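Local coordinates for amine oxidase (Emericella nidulans, PDB 3PGB), which probably oxidises primary amines to aldehydes, using a copper ion and a protein-derived topaquinone cofactor in each subunit, at residues A[450-455]-A[470-475]; A[496-501]-A[717-722]; A[256-261]-A[275-280]; A[389-394]-A[514-519]. All coordinates share one frame; numbering follows the deposited sequence.

Interaction 1: residues A[450-455]-A[470-475]; sequences FDADYP and NVYFTL
Three backbone hydrogen bonds hold Phe450 and Ala452 to Asn470 and Tyr472 of the facing segment. Phe450 and Tyr472 form an antiparallel hydrogen-bonded pair, with Phe450 N 2.9 Å from Tyr472 O and the return bond from Tyr472 N to Phe450 O nearly straight at the hydrogen. The third, Ala452 N to Asn470 O (2.9 Å), lies beyond the non-hydrogen-bonded pair Asp451 and Val471.

Apolar contact gathers on the Phe450 and Tyr472 side of the strands. With its CG between the backbone N and the carbonyl carbon (chi1 65°), Tyr472 swings its ring back alongside Phe450, whose CB sits over one face, 4.1 Å from the ring centroid. Ala452 CB meets the edge of the same ring, 3.7 Å from CE2.

Water links Asp451 OD2, Ala452 O and Asn470 N, while Asp451 OD1 forms a salt bridge with Lys469. The Asn470 side chain is in close van der Waals packing with the other segment, its CB 3.2 Å from Tyr454 O and its ND2 3.2 Å from Tyr454 CZ.

The contact lies where the antiparallel strands 437-451 and 464-479 part, the chain after Asp451 turning over Asn470. Strand 486-492 pairs with 464-479 in turn, through Phe473 and Leu475, His493 stacks on Tyr472, and Arg503 of the second subunit makes a cation-pi contact with Tyr454.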
# COMPACT_ATOMS: atom_id res chain seq x y z
N PHE A 450 4.24 15.88 6.36
CA PHE A 450 4.67 15.53 5.02
C PHE A 450 3.51 15.74 4.06
O PHE A 450 2.42 15.22 4.28
CB PHE A 450 5.15 14.08 4.97
CG PHE A 450 5.92 13.74 3.73
CD1 PHE A 450 7.31 13.88 3.69
CD2 PHE A 450 5.27 13.28 2.59
CE1 PHE A 450 8.02 13.57 2.54
CE2 PHE A 450 5.98 12.96 1.44
CZ PHE A 450 7.35 13.10 1.41
N ASP A 451 3.74 16.54 3.02
CA ASP A 451 2.74 16.77 1.99
C ASP A 451 2.81 15.62 0.99
O ASP A 451 3.75 15.53 0.21
CB ASP A 451 3.01 18.10 1.28
CG ASP A 451 1.95 18.45 0.25
OD1 ASP A 451 2.06 19.53 -0.36
OD2 ASP A 451 1.00 17.67 0.05
N ALA A 452 1.81 14.74 1.04
CA ALA A 452 1.79 13.54 0.20
C ALA A 452 1.85 13.91 -1.27
O ALA A 452 1.35 14.96 -1.67
CB ALA A 452 0.54 12.73 0.48
N ASP A 453 2.44 13.03 -2.07
CA ASP A 453 2.55 13.27 -3.51
C ASP A 453 1.20 13.26 -4.24
O ASP A 453 1.15 13.55 -5.44
CB ASP A 453 3.54 12.29 -4.16
CG ASP A 453 2.98 10.88 -4.32
OD1 ASP A 453 2.13 10.45 -3.52
OD2 ASP A 453 3.44 10.17 -5.25
N TYR A 454 0.12 12.92 -3.53
CA TYR A 454 -1.23 12.93 -4.09
C TYR A 454 -2.15 13.70 -3.14
O TYR A 454 -1.94 13.68 -1.94
CB TYR A 454 -1.75 11.48 -4.26
CG TYR A 454 -1.95 10.73 -2.96
CD1 TYR A 454 -0.92 10.00 -2.38
CD2 TYR A 454 -3.18 10.76 -2.30
CE1 TYR A 454 -1.11 9.31 -1.18
CE2 TYR A 454 -3.37 10.08 -1.11
CZ TYR A 454 -2.34 9.36 -0.55
OH TYR A 454 -2.54 8.69 0.63
N PRO A 455 -3.18 14.37 -3.68
CA PRO A 455 -4.08 15.16 -2.85
C PRO A 455 -5.01 14.29 -2.02
O PRO A 455 -5.17 13.11 -2.32
CB PRO A 455 -4.88 15.96 -3.88
CG PRO A 455 -4.96 15.07 -5.04
CD PRO A 455 -3.65 14.31 -5.07
N ASN A 470 -3.17 16.63 0.84
CA ASN A 470 -3.01 15.54 1.80
C ASN A 470 -1.77 15.77 2.65
O ASN A 470 -0.68 15.26 2.35
CB ASN A 470 -2.94 14.19 1.07
CG ASN A 470 -2.87 13.01 2.02
OD1 ASN A 470 -3.14 13.12 3.21
ND2 ASN A 470 -2.50 11.85 1.49
N VAL A 471 -1.93 16.58 3.70
CA VAL A 471 -0.85 16.83 4.64
C VAL A 471 -1.06 15.95 5.87
O VAL A 471 -2.12 16.02 6.51
CB VAL A 471 -0.79 18.31 5.05
CG1 VAL A 471 0.39 18.55 5.98
CG2 VAL A 471 -0.69 19.19 3.82
N TYR A 472 -0.07 15.11 6.18
CA TYR A 472 -0.18 14.15 7.27
C TYR A 472 1.02 14.18 8.22
O TYR A 472 2.09 14.66 7.84
CB TYR A 472 -0.39 12.73 6.72
CG TYR A 472 0.76 12.18 5.91
CD1 TYR A 472 1.73 11.37 6.50
CD2 TYR A 472 0.87 12.43 4.55
CE1 TYR A 472 2.79 10.85 5.76
CE2 TYR A 472 1.92 11.92 3.81
CZ TYR A 472 2.87 11.13 4.42
OH TYR A 472 3.91 10.63 3.67
N PHE A 473 0.82 13.67 9.43
CA PHE A 473 1.85 13.65 10.48
C PHE A 473 2.40 12.25 10.71
O PHE A 473 1.64 11.28 10.72
CB PHE A 473 1.25 14.21 11.77
CG PHE A 473 2.24 14.39 12.88
CD1 PHE A 473 3.03 15.52 12.93
CD2 PHE A 473 2.37 13.43 13.88
CE1 PHE A 473 3.95 15.70 13.96
CE2 PHE A 473 3.28 13.60 14.91
CZ PHE A 473 4.07 14.74 14.95
N THR A 474 3.71 12.15 10.91
CA THR A 474 4.40 10.86 11.09
C THR A 474 5.28 10.86 12.34
O THR A 474 6.01 11.81 12.60
CB THR A 474 5.33 10.52 9.88
OG1 THR A 474 4.54 10.31 8.70
CG2 THR A 474 6.16 9.28 10.16
N LEU A 475 5.20 9.78 13.11
CA LEU A 475 6.13 9.52 14.21
C LEU A 475 6.89 8.28 13.82
O LEU A 475 6.28 7.27 13.50
CB LEU A 475 5.38 9.27 15.53
CG LEU A 475 6.19 8.71 16.72
CD1 LEU A 475 7.50 9.46 16.94
CD2 LEU A 475 5.35 8.72 17.99
O HOH W 1 -0.88 16.35 -1.11

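Interaction 2: residues A[496-501]-A[717-722]; sequences GTIGVE and VAFTPL
Phe719 packs its ring against Ile498 and Val500, two residues that project from the same side of the neighbouring strand. Ile498 CG2 approaches CD2 of the ring at 3.9 Å, and Val500 CG2 reaches CE2 at 4.0 Å, so the CD2-CE2 side of the phenyl group meets both aliphatic side chains obliquely. The CG of Phe719 stands beside its backbone N (chi1 -41°), which carries the ring along the strand toward Val500. Val717 extends the apolar patch, its CG2 lying against Val500 CB.

Beneath these side chains the strands run antiparallel, their axes 4.7 Å apart and at 174°. Ile498 with Phe719 and Val500 with Val717 are hydrogen-bonded pairs, each with reciprocal bonds; the shortest joins Phe719 N to Ile498 O at 2.7 Å. Gly499 and Ala718 form the non-hydrogen-bonded pair between them.

Toward the end of the ladder the chemistry becomes polar. Thr497 OG1 and Thr720 OG1 share a hydrogen bond of 3.0 Å, and Pro721 CD rests 3.5 Å from Gly496 O. Thr712 of the second subunit packs on both threonines.

Strand 714-722 is also paired with 613-619, and strand 498-504 with 486-492, so this junction is an internal seam of the beta-sandwich catalytic domain of copper amine oxidases. Its apolar side faces Leu380 and Leu692, while Phe542, a calcium-site residue, meets the Phe719 ring edge-to-face.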
# COMPACT_ATOMS: atom_id res chain seq x y z
N GLY A 496 -8.80 11.55 9.50
CA GLY A 496 -8.93 10.80 10.74
C GLY A 496 -8.27 9.44 10.71
O GLY A 496 -8.36 8.68 11.67
N THR A 497 -7.59 9.13 9.61
CA THR A 497 -6.99 7.81 9.43
C THR A 497 -5.65 7.70 10.16
O THR A 497 -4.77 8.54 9.99
CB THR A 497 -6.81 7.49 7.94
OG1 THR A 497 -8.09 7.46 7.29
CG2 THR A 497 -6.11 6.16 7.75
N ILE A 498 -5.53 6.67 10.99
CA ILE A 498 -4.29 6.35 11.69
C ILE A 498 -3.66 5.20 10.95
O ILE A 498 -4.34 4.23 10.64
CB ILE A 498 -4.56 5.88 13.14
CG1 ILE A 498 -5.27 6.98 13.94
CG2 ILE A 498 -3.26 5.44 13.82
CD1 ILE A 498 -6.19 6.46 15.03
N GLY A 499 -2.36 5.29 10.68
CA GLY A 499 -1.65 4.23 9.96
C GLY A 499 -0.51 3.66 10.77
O GLY A 499 0.21 4.40 11.44
N VAL A 500 -0.36 2.34 10.74
CA VAL A 500 0.80 1.68 11.33
C VAL A 500 1.52 0.90 10.24
O VAL A 500 0.94 0.03 9.61
CB VAL A 500 0.39 0.73 12.47
CG1 VAL A 500 1.62 0.17 13.18
CG2 VAL A 500 -0.53 1.44 13.47
N GLU A 501 2.79 1.24 10.01
CA GLU A 501 3.59 0.63 8.95
C GLU A 501 4.92 0.09 9.45
O GLU A 501 5.50 0.59 10.42
CB GLU A 501 3.92 1.65 7.87
CG GLU A 501 2.77 2.05 6.98
CD GLU A 501 3.17 3.12 5.98
OE1 GLU A 501 4.29 3.04 5.42
OE2 GLU A 501 2.36 4.06 5.77
N VAL A 717 -1.19 -1.56 8.15
CA VAL A 717 -2.63 -1.53 8.43
C VAL A 717 -3.04 -0.08 8.64
O VAL A 717 -2.20 0.78 8.88
CB VAL A 717 -3.02 -2.36 9.68
CG1 VAL A 717 -2.96 -3.85 9.38
CG2 VAL A 717 -2.13 -2.01 10.87
N ALA A 718 -4.33 0.19 8.54
CA ALA A 718 -4.85 1.53 8.72
C ALA A 718 -6.16 1.48 9.49
O ALA A 718 -7.00 0.62 9.25
CB ALA A 718 -5.06 2.17 7.38
N PHE A 719 -6.31 2.40 10.44
CA PHE A 719 -7.55 2.54 11.19
C PHE A 719 -8.20 3.80 10.67
O PHE A 719 -7.59 4.86 10.71
CB PHE A 719 -7.29 2.66 12.70
CG PHE A 719 -6.22 1.74 13.22
CD1 PHE A 719 -6.10 0.45 12.74
CD2 PHE A 719 -5.35 2.16 14.22
CE1 PHE A 719 -5.12 -0.40 13.24
CE2 PHE A 719 -4.38 1.31 14.72
CZ PHE A 719 -4.26 0.03 14.23
N THR A 720 -9.43 3.68 10.17
CA THR A 720 -10.15 4.81 9.60
C THR A 720 -11.54 4.92 10.21
O THR A 720 -12.15 3.90 10.51
CB THR A 720 -10.26 4.69 8.07
OG1 THR A 720 -10.66 5.94 7.51
CG2 THR A 720 -11.27 3.60 7.66
N PRO A 721 -12.05 6.15 10.42
CA PRO A 721 -13.40 6.29 10.94
C PRO A 721 -14.44 5.60 10.06
O PRO A 721 -14.30 5.61 8.83
CB PRO A 721 -13.62 7.81 10.94
CG PRO A 721 -12.27 8.36 11.12
CD PRO A 721 -11.37 7.46 10.33
N LEU A 722 -15.44 4.99 10.69
CA LEU A 722 -16.49 4.28 9.98
C LEU A 722 -17.81 4.62 10.65
O LEU A 722 -18.05 4.22 11.79
CB LEU A 722 -16.21 2.77 10.01
CG LEU A 722 -16.98 1.88 9.03
CD1 LEU A 722 -18.47 1.94 9.29
CD2 LEU A 722 -16.67 2.27 7.59

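Interaction 3: residues A[256-261]-A[275-280]; sequences LGLYLK and LGWMYN
Tyr259 and Met278 form a hydrogen-bonded pair in an antiparallel beta hairpin whose strand axes come within 4.6 Å, and toward the connecting loop Leu275 and Gly276 both face Lys261 in a classic beta bulge. There Lys261 N bonds to Gly276 O at 2.8 Å, while Lys261 O accepts a more bent bond from Leu275 N (137° at the hydrogen).

On one side of the sheet, Trp277 receives Leu260 CD1 squarely over its six-membered ring, 3.9 Å from the centroid. Leu258 crosses the indole obliquely, with CD1 3.8 Å from CE3. Helix 186-198 covers Leu260 and Trp277 through Leu192 and Ile195, and Trp277 NE1 bonds to Thr287.

Tyr259 and Met278 lie side by side on the other face in an oblique Met-aromatic contact. Met278 is bent at chi2 (-82°) and chi3, curling its methyl CE back to 3.4 Å from Tyr259 CE2. Farther along, the extended Lys261 chain lays its CD against Leu275 CB. At the opposite end water joins Leu256 O to Tyr279 OH, which also bonds to Leu302 N, and a second water bridges Gly257 O and Asn280 N, 2.9 Å from each.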
# COMPACT_ATOMS: atom_id res chain seq x y z
N LEU A 256 29.10 -20.93 5.16
CA LEU A 256 30.12 -21.83 4.60
C LEU A 256 29.68 -23.29 4.43
O LEU A 256 30.28 -24.02 3.64
CB LEU A 256 31.41 -21.76 5.41
CG LEU A 256 32.14 -20.41 5.42
CD1 LEU A 256 33.48 -20.55 6.14
CD2 LEU A 256 32.36 -19.88 4.00
N GLY A 257 28.67 -23.72 5.18
CA GLY A 257 27.94 -24.95 4.87
C GLY A 257 28.37 -26.21 5.60
O GLY A 257 28.06 -27.32 5.15
N LEU A 258 29.08 -26.05 6.71
CA LEU A 258 29.48 -27.18 7.54
C LEU A 258 28.79 -27.01 8.88
O LEU A 258 28.94 -25.98 9.53
CB LEU A 258 31.00 -27.20 7.70
CG LEU A 258 31.62 -28.32 8.52
CD1 LEU A 258 31.21 -29.70 8.01
CD2 LEU A 258 33.13 -28.18 8.52
N TYR A 259 28.03 -28.03 9.28
CA TYR A 259 27.16 -27.93 10.45
C TYR A 259 27.58 -28.90 11.56
O TYR A 259 28.17 -29.95 11.29
CB TYR A 259 25.72 -28.18 10.04
CG TYR A 259 25.30 -27.35 8.85
CD1 TYR A 259 24.63 -26.14 9.02
CD2 TYR A 259 25.60 -27.75 7.56
CE1 TYR A 259 24.26 -25.38 7.93
CE2 TYR A 259 25.24 -27.00 6.47
CZ TYR A 259 24.57 -25.81 6.65
OH TYR A 259 24.21 -25.08 5.56
N LEU A 260 27.27 -28.52 12.79
CA LEU A 260 27.75 -29.22 13.98
C LEU A 260 26.65 -29.29 15.02
O LEU A 260 26.22 -28.26 15.54
CB LEU A 260 28.95 -28.46 14.57
CG LEU A 260 29.47 -28.88 15.95
CD1 LEU A 260 29.95 -30.33 15.91
CD2 LEU A 260 30.58 -27.94 16.42
N LYS A 261 26.19 -30.50 15.32
CA LYS A 261 25.15 -30.72 16.32
C LYS A 261 25.79 -31.01 17.68
O LYS A 261 26.72 -31.82 17.78
CB LYS A 261 24.22 -31.86 15.90
CG LYS A 261 22.87 -31.87 16.61
CD LYS A 261 22.04 -33.09 16.22
CE LYS A 261 20.62 -33.04 16.79
NZ LYS A 261 19.80 -34.21 16.36
N LEU A 275 26.85 -34.54 18.71
CA LEU A 275 25.83 -35.42 18.14
C LEU A 275 26.04 -35.70 16.66
O LEU A 275 25.54 -36.71 16.14
CB LEU A 275 24.42 -34.86 18.39
CG LEU A 275 23.96 -34.80 19.85
CD1 LEU A 275 22.54 -34.28 19.93
CD2 LEU A 275 24.05 -36.16 20.54
N GLY A 276 26.76 -34.83 15.97
CA GLY A 276 27.08 -35.06 14.56
C GLY A 276 27.52 -33.84 13.77
O GLY A 276 27.58 -32.73 14.29
N TRP A 277 27.84 -34.09 12.50
CA TRP A 277 28.21 -33.07 11.53
C TRP A 277 27.30 -33.21 10.31
O TRP A 277 26.77 -34.28 10.06
CB TRP A 277 29.65 -33.28 11.05
CG TRP A 277 30.72 -33.05 12.06
CD1 TRP A 277 31.26 -33.97 12.90
CD2 TRP A 277 31.43 -31.83 12.29
NE1 TRP A 277 32.25 -33.40 13.67
CE2 TRP A 277 32.37 -32.08 13.32
CE3 TRP A 277 31.34 -30.54 11.76
CZ2 TRP A 277 33.22 -31.09 13.81
CZ3 TRP A 277 32.19 -29.56 12.25
CH2 TRP A 277 33.12 -29.84 13.26
N MET A 278 27.12 -32.13 9.55
CA MET A 278 26.49 -32.23 8.22
C MET A 278 27.25 -31.40 7.20
O MET A 278 27.75 -30.33 7.51
CB MET A 278 25.02 -31.80 8.25
CG MET A 278 24.22 -32.19 6.99
SD MET A 278 24.39 -31.08 5.56
CE MET A 278 23.32 -29.73 6.05
N TYR A 279 27.34 -31.92 5.98
CA TYR A 279 27.96 -31.23 4.86
C TYR A 279 27.43 -31.81 3.55
O TYR A 279 27.39 -33.03 3.38
CB TYR A 279 29.48 -31.35 4.92
CG TYR A 279 30.20 -30.43 3.96
CD1 TYR A 279 30.45 -29.10 4.30
CD2 TYR A 279 30.63 -30.87 2.71
CE1 TYR A 279 31.11 -28.25 3.42
CE2 TYR A 279 31.29 -30.02 1.82
CZ TYR A 279 31.52 -28.71 2.18
OH TYR A 279 32.16 -27.85 1.32
N ASN A 280 27.02 -30.94 2.63
CA ASN A 280 26.51 -31.37 1.34
C ASN A 280 25.44 -32.46 1.49
O ASN A 280 25.45 -33.46 0.78
CB ASN A 280 27.68 -31.87 0.47
CG ASN A 280 27.35 -31.89 -1.01
OD1 ASN A 280 26.34 -31.33 -1.45
ND2 ASN A 280 28.21 -32.53 -1.79
O HOH W 2 31.66 -25.16 1.87
O HOH W 3 26.75 -28.07 2.72

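Interaction 4: residues A[389-394]-A[514-519]; sequences YAANDP and ANNQDF
Phe519 lies flat under the backbone of Ala391 and Asn392, where two irregular loops of the catalytic domain meet just before the N-cap of helix 394-398. This is the tightly packed part. Ala391 C stands 3.5 Å above the plane, over the ring centre, and Asn392 N covers the same face nearer the rim, 3.3 Å from CD2. The peptide is therefore layered on the phenyl group, while Ala390 CB lies 4.1 Å from Phe519 CD1. In the second subunit Met574 packs on Phe519 and Trp565 bonds to Asn392 O, so this part belongs to the dimer interface as well.

Away from the ring, contact thins to polar links. The turn at Gln517 and Asp518 is exposed and makes no contact with 389-394, and Asn515, partly exposed, offers its backbone rather than its side chain, whose ND2 bonds to Asn280. Upstream, Tyr389 OH bonds to the topaquinone at position 484, and the side chain of Ala390 is about 7 Å from that of the copper ligand His532.

Two asparagines join the packed part to the more exposed turn. Asn516 OD1 accepts an almost straight bond from Asn392 N at 2.7 Å, fixing the peptide that covers Phe519. With CG anti to the backbone N (chi1 -159°), the Asn392 amide reaches across to the other loop, where ND2 donates within its own plane to Asn515 O at 2.6 Å.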
# COMPACT_ATOMS: atom_id res chain seq x y z
N TYR A 389 12.48 -18.90 9.73
CA TYR A 389 13.15 -19.40 8.52
C TYR A 389 12.81 -20.86 8.21
O TYR A 389 12.13 -21.54 8.98
CB TYR A 389 14.66 -19.25 8.68
CG TYR A 389 15.12 -17.82 8.67
CD1 TYR A 389 14.94 -17.00 9.78
CD2 TYR A 389 15.74 -17.28 7.55
CE1 TYR A 389 15.35 -15.69 9.77
CE2 TYR A 389 16.15 -15.98 7.53
CZ TYR A 389 15.95 -15.18 8.64
OH TYR A 389 16.38 -13.87 8.60
N ALA A 390 13.28 -21.32 7.05
CA ALA A 390 13.16 -22.71 6.63
C ALA A 390 14.28 -22.98 5.65
O ALA A 390 14.72 -22.07 4.94
CB ALA A 390 11.82 -22.96 5.98
N ALA A 391 14.75 -24.23 5.62
CA ALA A 391 15.85 -24.61 4.73
C ALA A 391 16.07 -26.11 4.75
O ALA A 391 15.51 -26.82 5.58
CB ALA A 391 17.12 -23.88 5.13
N ASN A 392 16.91 -26.59 3.83
CA ASN A 392 17.32 -27.98 3.82
C ASN A 392 18.51 -28.23 4.75
O ASN A 392 18.99 -29.35 4.85
CB ASN A 392 17.66 -28.43 2.39
CG ASN A 392 17.60 -29.94 2.21
OD1 ASN A 392 16.97 -30.66 2.99
ND2 ASN A 392 18.25 -30.44 1.17
N ASP A 393 19.00 -27.18 5.42
CA ASP A 393 20.07 -27.31 6.41
C ASP A 393 19.50 -27.05 7.81
O ASP A 393 18.48 -26.39 7.94
CB ASP A 393 21.25 -26.39 6.06
CG ASP A 393 21.01 -24.93 6.43
OD1 ASP A 393 20.78 -24.62 7.62
OD2 ASP A 393 21.12 -24.07 5.52
N PRO A 394 20.14 -27.60 8.86
CA PRO A 394 19.56 -27.55 10.20
C PRO A 394 19.61 -26.20 10.89
O PRO A 394 18.78 -25.92 11.76
CB PRO A 394 20.41 -28.55 10.98
CG PRO A 394 21.74 -28.49 10.31
CD PRO A 394 21.47 -28.23 8.86
N ALA A 514 24.22 -25.22 -1.17
CA ALA A 514 24.28 -26.65 -1.44
C ALA A 514 23.00 -27.36 -1.05
O ALA A 514 22.62 -27.38 0.12
CB ALA A 514 25.48 -27.28 -0.74
N ASN A 515 22.31 -27.92 -2.05
CA ASN A 515 21.15 -28.77 -1.84
C ASN A 515 19.95 -28.04 -1.21
O ASN A 515 19.07 -28.69 -0.64
CB ASN A 515 21.52 -29.97 -0.97
CG ASN A 515 22.87 -30.55 -1.33
OD1 ASN A 515 23.05 -31.06 -2.44
ND2 ASN A 515 23.82 -30.45 -0.41
N ASN A 516 19.90 -26.72 -1.34
CA ASN A 516 18.82 -25.93 -0.74
C ASN A 516 17.78 -25.47 -1.78
O ASN A 516 17.13 -24.44 -1.60
CB ASN A 516 19.41 -24.73 -0.01
CG ASN A 516 18.53 -24.22 1.11
OD1 ASN A 516 18.02 -25.00 1.91
ND2 ASN A 516 18.36 -22.90 1.19
N GLN A 517 17.61 -26.26 -2.84
CA GLN A 517 16.77 -25.88 -3.98
C GLN A 517 15.31 -25.65 -3.63
O GLN A 517 14.64 -24.85 -4.28
CB GLN A 517 16.81 -26.97 -5.06
CG GLN A 517 18.14 -27.09 -5.80
CD GLN A 517 19.07 -28.10 -5.16
OE1 GLN A 517 18.94 -28.43 -3.98
NE2 GLN A 517 20.02 -28.62 -5.95
N ASP A 518 14.82 -26.36 -2.61
CA ASP A 518 13.40 -26.33 -2.25
C ASP A 518 13.06 -25.21 -1.26
O ASP A 518 11.89 -25.04 -0.89
CB ASP A 518 12.97 -27.69 -1.68
CG ASP A 518 12.90 -28.79 -2.75
OD1 ASP A 518 13.33 -28.56 -3.90
OD2 ASP A 518 12.41 -29.89 -2.44
N PHE A 519 14.06 -24.43 -0.87
CA PHE A 519 13.90 -23.44 0.19
C PHE A 519 14.49 -22.08 -0.19
O PHE A 519 14.89 -21.32 0.69
CB PHE A 519 14.55 -23.94 1.48
CG PHE A 519 14.03 -25.27 1.94
CD1 PHE A 519 13.01 -25.34 2.88
CD2 PHE A 519 14.56 -26.44 1.45
CE1 PHE A 519 12.53 -26.57 3.32
CE2 PHE A 519 14.08 -27.67 1.87
CZ PHE A 519 13.06 -27.73 2.81

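Interactions 1, 2 and 4 lie in the catalytic domain, interaction 3 in a separate five-stranded sheet; all reach the second subunit, interaction 3 by Met278 alone. All four are largely buried, interaction 4 adjoining an exposed turn at Gln517 and Asp518. Interactions 1 and 2 are antiparallel strand pairings, their centres 14 Å apart, connected through strand 486-492; ladder bonds and aromatic packing dominate both. Interaction 3 has the same ladder chemistry, with a bulge and tryptophan packing, while interaction 4 replaces the ladder with asparagine bonds and peptide-on-ring layering. Interactions 3 and 4 touch: Asn280 OD1 lies 2.9 Å from Asn515 ND2, and Pro394 packs on Met278 and Tyr259.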